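Alpha-Amylase (Thermotoga maritima, PDB 2B5D) is named an alpha-amylase and belongs to glycosyl hydrolase family 57, a family of carbohydrate-active enzymes. Local coordinates at residues A[225-228]-A[232-235]. Numbering follows the deposited sequence. Where two conformers were deposited one is given.
Sequences PIMT and VFAF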
loop_
_atom_site.group_PDB
_atom_site.type_symbol
_atom_site.label_atom_id
_atom_site.label_comp_id
_atom_site.label_asym_id
_atom_site.label_seq_id
_atom_site.Cartn_x
_atom_site.Cartn_y
_atom_site.Cartn_z
ATOM N N PRO A 225 -20.666 31.933 -31.935
ATOM C CA PRO A 225 -21.009 30.535 -32.160
ATOM C C PRO A 225 -21.010 30.186 -33.652
ATOM O O PRO A 225 -21.082 31.059 -34.513
ATOM C CB PRO A 225 -22.451 30.438 -31.642
ATOM C CG PRO A 225 -22.951 31.858 -31.657
ATOM C CD PRO A 225 -21.742 32.639 -31.238
ATOM N N ILE A 226 -20.886 28.917 -33.957
ATOM C CA ILE A 226 -21.078 28.480 -35.321
ATOM C C ILE A 226 -22.278 27.568 -35.255
ATOM O O ILE A 226 -22.734 27.243 -34.165
ATOM C CB ILE A 226 -19.863 27.698 -35.862
ATOM C CG1 ILE A 226 -19.714 26.369 -35.089
ATOM C CG2 ILE A 226 -18.637 28.627 -35.945
ATOM C CD1 ILE A 226 -18.724 25.420 -35.659
ATOM N N MET A 227 -22.782 27.161 -36.414
ATOM C CA MET A 227 -23.883 26.169 -36.497
ATOM C C MET A 227 -23.302 25.010 -37.267
ATOM O O MET A 227 -22.639 25.254 -38.278
ATOM C CB MET A 227 -25.043 26.748 -37.263
ATOM C CG MET A 227 -26.336 25.916 -37.069
ATOM S SD MET A 227 -27.463 26.258 -38.460
ATOM C CE MET A 227 -28.782 27.008 -37.506
ATOM N N THR A 228 -23.404 23.780 -36.749
ATOM C CA THR A 228 -22.951 22.619 -37.585
ATOM C C THR A 228 -23.850 22.394 -38.820
ATOM O O THR A 228 -25.017 22.823 -38.809
ATOM C CB THR A 228 -22.983 21.336 -36.809
ATOM O OG1 THR A 228 -24.330 21.150 -36.316
ATOM C CG2 THR A 228 -21.948 21.455 -35.658
ATOM N N VAL A 232 -26.874 22.238 -35.311
ATOM C CA VAL A 232 -26.536 22.327 -33.861
ATOM C C VAL A 232 -25.506 23.475 -33.667
ATOM O O VAL A 232 -24.492 23.557 -34.377
ATOM C CB VAL A 232 -26.110 20.928 -33.201
ATOM C CG1 VAL A 232 -25.966 21.081 -31.701
ATOM C CG2 VAL A 232 -27.166 19.838 -33.456
ATOM N N PHE A 233 -25.833 24.390 -32.789
ATOM C CA PHE A 233 -24.931 25.520 -32.464
ATOM C C PHE A 233 -23.779 25.106 -31.501
ATOM O O PHE A 233 -24.041 24.432 -30.504
ATOM C CB PHE A 233 -25.747 26.632 -31.811
ATOM C CG PHE A 233 -26.636 27.362 -32.753
ATOM C CD1 PHE A 233 -28.024 27.163 -32.729
ATOM C CD2 PHE A 233 -26.098 28.285 -33.670
ATOM C CE1 PHE A 233 -28.882 27.905 -33.608
ATOM C CE2 PHE A 233 -26.939 28.990 -34.566
ATOM C CZ PHE A 233 -28.338 28.785 -34.527
ATOM N N ALA A 234 -22.529 25.439 -31.835
ATOM C CA ALA A 234 -21.392 25.238 -30.939
ATOM C C ALA A 234 -20.785 26.606 -30.470
ATOM O O ALA A 234 -20.531 27.480 -31.294
ATOM C CB ALA A 234 -20.323 24.412 -31.635
ATOM N N PHE A 235 -20.521 26.737 -29.170
ATOM C CA PHE A 235 -19.933 27.930 -28.523
ATOM C C PHE A 235 -18.508 27.593 -28.104
ATOM O O PHE A 235 -18.337 26.660 -27.365
ATOM C CB PHE A 235 -20.708 28.256 -27.270
ATOM C CG PHE A 235 -22.051 28.911 -27.515
ATOM C CD1 PHE A 235 -23.220 28.146 -27.616
ATOM C CD2 PHE A 235 -22.154 30.270 -27.635
ATOM C CE1 PHE A 235 -24.478 28.761 -27.814
ATOM C CE2 PHE A 235 -23.391 30.898 -27.854
ATOM C CZ PHE A 235 -24.562 30.154 -27.910
#
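Thr228 OG1 has two hydrogen-bond partners: Val232 N, which donates to it over 2.9 Å in a bent bond of 141°, and Ser230 OG in the turn. The hydroxyl can meet Val232 because chi1 of 57° sets OG1 between the threonine's own N and carbonyl carbon. The main chain of the same residue supplies a short, nearly straight bond, Thr228 N to Val232 O at 2.6 Å, so side chain and backbone together close the turn. Further along, Ile226 and Ala234 form an antiparallel hydrogen-bonded pair, each N reaching the other's O at 3.0 Å. Their side chains share a face of the sheet, Ile226 CG1 lying 4.0 Å from Ala234 CB, and Phe204 and Pro397 help to cover it. The other face belongs to the non-hydrogen-bonded pair Met227 and Phe233. Here, in one of the two deposited conformers of Met227, CG, anti to the backbone N (chi1 -165°), lies over the phenyl face toward the rim, and a bend at chi3 brings CE to 3.5 Å from Phe233 CZ, with SD oblique to the ring in a Met-aromatic contact. Just ahead of strand 226-227, Pro225 CB sits over a face of the ring of Phe235, a residue of strand 233-236, in a CH-pi contact, 4.1 Å from its centroid, while helix 382-388 touches both residues. Met227 also bonds through its backbone to Gln393 and Ala395. The whole is a short antiparallel beta hairpin: strand 233-236, parallel to strand 203-206, continues the parallel run of this family 57 protein, and strand 226-227 is added antiparallel beside it.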